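Local coordinates for tail lysozyme, putative (Geobacter sulfurreducens, PDB 2IA7), which is of unknown function but belongs to the gp25 family of baseplate wedge proteins and is probably a structural part of a contractile phage-like tail, at residues G43-R46 against G47-V50; V66-T69 against T70-G73; I75-E78 against V79-A82. All coordinates share one frame; numbering follows the deposited sequence. Where two conformers were deposited one is given.

Interaction 1: residues G43-R46 against G47-V50; sequences GTAR and GERV
Between Ala45 and Glu48 the chain reverses in a type II beta turn, closed by the backbone bond from Glu48 N to Ala45 O (3.0 Å). Gly47 sits at the third position with a positive phi of 95°, where a side chain would run into the carbonyl oxygen of Arg46. The Glu48 side chain then reaches back over the start of the turn: with CG anti to the backbone N (chi1 -174°) and the rest of the chain extended, OE1 takes a second bond from Ala45 N at 3.1 Å, the donor lying well above the carboxylate plane. On the way its CB passes 3.8 Å from Thr44 CG2, and the two side chains cross at a slant. Two waters bind Thr44 OG1, which also bonds to Ile40 O; one joins it to Glu48 OE2 and the other, 2.8 Å from Arg49 NE, joins it to the guanidinium group, which makes a cation-pi contact with Phe55. Arg46 NH2 makes a salt bridge with Asp61. Glu48 thus grips both polar backbone atoms of Ala45, N through its carboxylate and O through its own N-H, so both are satisfied by one residue of the turn that follows helix 30-42.

Interaction 2: residues V66-T69 against T70-G73; sequences VINT and TTLG
Asn68 OD1 gathers the first turn of the helix around itself. Thr70 OG1 donates to it at 2.7 Å, in the carbonyl plane and on a lone pair, while Thr71 N comes in from above that plane at 3.0 Å. Thr70 N adds a weak third bond, bent to 124° at the hydrogen. The return bond runs from Asn68 N to Thr71 OG1 (2.9 Å), and with the bond from Thr71 N it makes Asn68 and Thr71 a capping box, Asn68 being the N-cap of helix 69-86. Thr71 OG1 also lies 3.1 Å from Asn68 OD1, though where its proton goes is not settled.

Two torsions set up this exchange. Asn68 holds CG between its backbone N and carbonyl carbon (chi1 59°), which swings the amide oxygen over the N-H groups of the opening turn. Thr71 keeps OG1 beside its own N, where the hydroxyl faces Asn68 N, and turns CG2 toward Ile67. Next to the box, Asn68 O accepts from Leu72 N at 3.2 Å, the regular helical bond.

Further out, an apolar patch lies alongside. Ile67 CG2 meets Leu72 CD2 at 3.9 Å and Thr71 CB at 4.0 Å, crossing both side chains at about a right angle. Ile67 also rests on Leu130 and Thr71 on Phe64, so the residues next to the cap are packed against loops of the same chain.

The N-H of Thr71, and more weakly that of Thr70, have no preceding helical turn to bond to and are met by a single amide oxygen. Those N-H groups and the positive end of the helix dipole probably polarise that oxygen, and the Thr70 hydroxyl adds a further donor in its plane.

Interaction 3: residues I75-E78 against V79-A82; sequences IENE and VKEA
The Asn77 amide is the flat group that meets a side chain here, and its oxygen end takes the contact: Lys80 NZ donates to OD1 at 2.9 Å. The donor is tilted only 18° from the amide plane. The two side chains lie side by side and point the same way. Lys80, extended beyond CG, draws its aliphatic chain past the same oxygen, with CD 3.3 Å and CE 3.2 Å from Asn77 OD1, and rests on Leu92 and Val95 of strand 90-98. The carboxylate of Glu76 stands apart, OE1 being 5.6 Å from Lys80 NZ; a water lies between the two, its bond to Lys80 NZ weak. The other Glu76 oxygen, OE2, accepts from Ala97 N and ties the helix to strand 90-98, while Glu78, its chain bent at chi2 (-91°), carries its carboxylate to a salt bridge with Arg62.

Were Lys80 replaced by an alanine, Asn77 OD1 would probably lose its ammonium partner and the amide be freer to turn, with a gap opened beside Leu92 and Val95.

The backbone carries the regular i to i+4 bonds, with Val79 N on Ile75 O and Lys80 N on Glu76 O (2.9 Å). Val79 CG2 lies 3.3 Å from Ile75 O, and its side chain packs on Val95, Ile111 and Leu42, while Ile75 rests on Leu107 and Ile109, and Ala82 on Ile41. This is an amphipathic alpha helix, its apolar face packing on strands 90-98 and 106-115 of the antiparallel sheet and on helix 30-42, its polar edge carrying an i to i+3 Asn-Lys pair.

In the fold
Interactions 2 and 3 follow one another on helix 69-86, their centres 13 Å apart: 66-73 caps its N-terminal end at the surface, and 75-82 is the length that packs on strands 90-98 and 106-115 and on helix 30-42. Interaction 1 comes earlier in the chain, just past helix 30-42, with its centre 16 Å from that of interaction 3 and 24 Å from that of interaction 2. It touches neither, though its nearest atoms come within about 5 Å of interaction 3. Cys57 joins the two indirectly, pairing with Thr44 through the backbone and packing against Ala82. A nitrate ion, probably a crystallisation component, lies about 4 Å from the Arg49 side chain.

Interaction 1: residues G43-R46 against G47-V50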
# COMPACT_ATOMS: atom_id res chain seq x y z
N GLY A 43 2.93 -0.71 -4.97
CA GLY A 43 3.31 -0.12 -6.27
C GLY A 43 3.33 -1.07 -7.45
O GLY A 43 3.70 -0.65 -8.56
N THR A 44 2.95 -2.32 -7.24
CA THR A 44 2.95 -3.32 -8.29
C THR A 44 1.53 -3.73 -8.63
O THR A 44 0.73 -4.14 -7.79
CB THR A 44 3.78 -4.59 -7.90
OG1 THR A 44 5.10 -4.18 -7.52
CG2 THR A 44 3.87 -5.60 -9.05
N ALA A 45 1.19 -3.62 -9.93
CA ALA A 45 -0.03 -4.15 -10.44
C ALA A 45 0.09 -5.65 -10.63
O ALA A 45 1.12 -6.14 -11.04
CB ALA A 45 -0.35 -3.51 -11.80
N ARG A 46 -0.98 -6.37 -10.35
CA ARG A 46 -1.04 -7.79 -10.64
C ARG A 46 -0.86 -7.98 -12.12
O ARG A 46 -1.45 -7.23 -12.91
CB ARG A 46 -2.36 -8.36 -10.13
CG ARG A 46 -2.41 -8.35 -8.61
CD ARG A 46 -3.58 -9.09 -8.01
NE ARG A 46 -4.84 -8.42 -8.31
CZ ARG A 46 -5.88 -8.31 -7.48
NH1 ARG A 46 -5.85 -8.82 -6.25
NH2 ARG A 46 -6.98 -7.68 -7.90
N GLY A 47 0.01 -8.92 -12.49
CA GLY A 47 0.39 -9.13 -13.89
C GLY A 47 1.66 -8.43 -14.34
O GLY A 47 2.20 -8.77 -15.40
N GLU A 48 2.16 -7.49 -13.53
CA GLU A 48 3.37 -6.72 -13.84
C GLU A 48 4.59 -7.61 -13.81
O GLU A 48 5.47 -7.50 -14.66
CB GLU A 48 3.51 -5.58 -12.84
CG GLU A 48 4.64 -4.57 -13.08
CD GLU A 48 4.58 -3.28 -12.15
OE1 GLU A 48 3.45 -2.73 -11.82
OE2 GLU A 48 5.69 -2.80 -11.79
N ARG A 49 4.62 -8.52 -12.84
CA ARG A 49 5.69 -9.49 -12.73
C ARG A 49 5.34 -10.68 -13.57
O ARG A 49 4.42 -11.44 -13.24
CB ARG A 49 5.86 -9.93 -11.31
CG ARG A 49 6.30 -8.83 -10.44
CD ARG A 49 6.90 -9.39 -9.19
NE ARG A 49 7.62 -8.34 -8.48
CZ ARG A 49 8.22 -8.54 -7.32
NH1 ARG A 49 8.20 -9.74 -6.74
NH2 ARG A 49 8.85 -7.53 -6.74
N VAL A 50 6.09 -10.83 -14.65
CA VAL A 50 5.89 -11.91 -15.62
C VAL A 50 5.88 -13.28 -14.94
O VAL A 50 5.02 -14.10 -15.22
CB VAL A 50 6.98 -11.84 -16.70
CG1 VAL A 50 7.02 -13.14 -17.54
CG2 VAL A 50 6.76 -10.63 -17.57
O HOH W 1 6.97 -2.33 -9.08
O HOH W 2 7.32 -5.57 -8.46

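Interaction 2: residues V66-T69 against T70-G73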
# COMPACT_ATOMS: atom_id res chain seq x y z
N VAL A 66 -16.16 8.12 -9.82
CA VAL A 66 -16.31 8.96 -8.65
C VAL A 66 -15.55 8.33 -7.49
O VAL A 66 -15.49 7.10 -7.37
CB VAL A 66 -17.79 9.10 -8.25
CG1 VAL A 66 -17.91 9.80 -6.92
CG2 VAL A 66 -18.55 9.87 -9.33
N ILE A 67 -14.95 9.16 -6.66
CA ILE A 67 -14.39 8.66 -5.43
C ILE A 67 -15.16 9.27 -4.27
O ILE A 67 -15.01 10.44 -3.96
CB ILE A 67 -12.89 8.94 -5.35
CG1 ILE A 67 -12.19 8.13 -6.46
CG2 ILE A 67 -12.37 8.58 -3.95
CD1 ILE A 67 -10.83 8.69 -6.83
N ASN A 68 -16.08 8.48 -3.71
CA ASN A 68 -16.83 8.96 -2.58
C ASN A 68 -16.17 8.46 -1.30
O ASN A 68 -15.13 7.79 -1.34
CB ASN A 68 -18.34 8.66 -2.72
CG ASN A 68 -18.64 7.18 -2.86
OD1 ASN A 68 -18.28 6.39 -2.00
ND2 ASN A 68 -19.35 6.81 -3.92
N THR A 69 -16.78 8.79 -0.18
CA THR A 69 -16.27 8.38 1.10
C THR A 69 -16.22 6.85 1.24
O THR A 69 -15.33 6.28 1.88
CB THR A 69 -17.13 8.97 2.21
OG1 THR A 69 -17.04 10.40 2.14
CG2 THR A 69 -16.64 8.51 3.58
N THR A 70 -17.19 6.16 0.64
CA THR A 70 -17.20 4.68 0.72
C THR A 70 -16.10 4.09 -0.17
O THR A 70 -15.50 3.05 0.16
CB THR A 70 -18.59 4.04 0.38
OG1 THR A 70 -18.76 3.96 -1.03
CG2 THR A 70 -19.78 4.79 1.00
N THR A 71 -15.82 4.74 -1.30
CA THR A 71 -14.70 4.35 -2.14
C THR A 71 -13.37 4.40 -1.40
O THR A 71 -12.50 3.55 -1.61
CB THR A 71 -14.59 5.36 -3.30
OG1 THR A 71 -15.90 5.62 -3.81
CG2 THR A 71 -13.74 4.80 -4.42
N LEU A 72 -13.17 5.39 -0.55
CA LEU A 72 -11.93 5.45 0.22
C LEU A 72 -11.76 4.17 1.01
O LEU A 72 -10.64 3.64 1.10
CB LEU A 72 -11.89 6.69 1.13
CG LEU A 72 -11.82 8.05 0.41
CD1 LEU A 72 -11.92 9.16 1.45
CD2 LEU A 72 -10.57 8.27 -0.45
N GLY A 73 -12.84 3.65 1.59
CA GLY A 73 -12.80 2.39 2.30
C GLY A 73 -12.45 1.22 1.42
O GLY A 73 -11.72 0.32 1.81

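Interaction 3: residues I75-E78 against V79-A82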
# COMPACT_ATOMS: atom_id res chain seq x y z
N ILE A 75 -10.55 1.40 -1.28
CA ILE A 75 -9.12 1.60 -1.50
C ILE A 75 -8.30 1.10 -0.31
O ILE A 75 -7.38 0.31 -0.47
CB ILE A 75 -8.81 3.04 -1.82
CG1 ILE A 75 -9.49 3.37 -3.16
CG2 ILE A 75 -7.31 3.33 -1.80
CD1 ILE A 75 -9.63 4.91 -3.35
N GLU A 76 -8.75 1.46 0.87
CA GLU A 76 -8.17 0.96 2.10
C GLU A 76 -8.12 -0.55 2.13
O GLU A 76 -7.13 -1.13 2.55
CB GLU A 76 -8.93 1.49 3.31
CG GLU A 76 -8.68 2.96 3.60
CD GLU A 76 -9.79 3.63 4.41
OE1 GLU A 76 -10.75 2.94 4.85
OE2 GLU A 76 -9.72 4.86 4.56
N ASN A 77 -9.21 -1.20 1.78
CA ASN A 77 -9.29 -2.61 2.00
C ASN A 77 -8.55 -3.39 0.92
O ASN A 77 -7.98 -4.45 1.21
CB ASN A 77 -10.77 -3.00 2.11
CG ASN A 77 -11.42 -2.42 3.37
OD1 ASN A 77 -10.72 -2.12 4.35
ND2 ASN A 77 -12.75 -2.25 3.35
N GLU A 78 -8.39 -2.80 -0.26
CA GLU A 78 -7.49 -3.35 -1.27
C GLU A 78 -6.04 -3.33 -0.77
O GLU A 78 -5.25 -4.28 -0.99
CB GLU A 78 -7.58 -2.58 -2.58
CG GLU A 78 -8.85 -2.85 -3.34
CD GLU A 78 -8.72 -3.98 -4.30
OE1 GLU A 78 -7.94 -4.90 -4.08
OE2 GLU A 78 -9.44 -3.92 -5.30
N VAL A 79 -5.64 -2.25 -0.10
CA VAL A 79 -4.31 -2.15 0.48
C VAL A 79 -4.18 -3.20 1.57
O VAL A 79 -3.17 -3.91 1.63
CB VAL A 79 -4.11 -0.75 1.02
CG1 VAL A 79 -2.90 -0.66 1.92
CG2 VAL A 79 -4.05 0.27 -0.16
N LYS A 80 -5.18 -3.32 2.43
CA LYS A 80 -5.09 -4.26 3.53
C LYS A 80 -4.87 -5.65 2.94
O LYS A 80 -4.00 -6.42 3.39
CB LYS A 80 -6.39 -4.32 4.34
CG LYS A 80 -6.63 -3.11 5.24
CD LYS A 80 -8.03 -3.22 5.87
CE LYS A 80 -8.44 -1.94 6.56
NZ LYS A 80 -9.81 -2.12 7.12
N GLU A 81 -5.73 -6.05 1.99
CA GLU A 81 -5.64 -7.41 1.50
C GLU A 81 -4.30 -7.74 0.86
O GLU A 81 -3.77 -8.83 1.04
CB GLU A 81 -6.77 -7.70 0.54
CG GLU A 81 -8.13 -7.75 1.17
CD GLU A 81 -8.39 -8.87 2.18
OE1 GLU A 81 -7.58 -9.78 2.49
OE2 GLU A 81 -9.54 -8.86 2.69
N ALA A 82 -3.75 -6.82 0.12
CA ALA A 82 -2.45 -7.00 -0.51
C ALA A 82 -1.34 -7.16 0.51
O ALA A 82 -0.47 -8.02 0.34
CB ALA A 82 -2.17 -5.85 -1.46
O HOH W 3 -9.67 1.18 7.42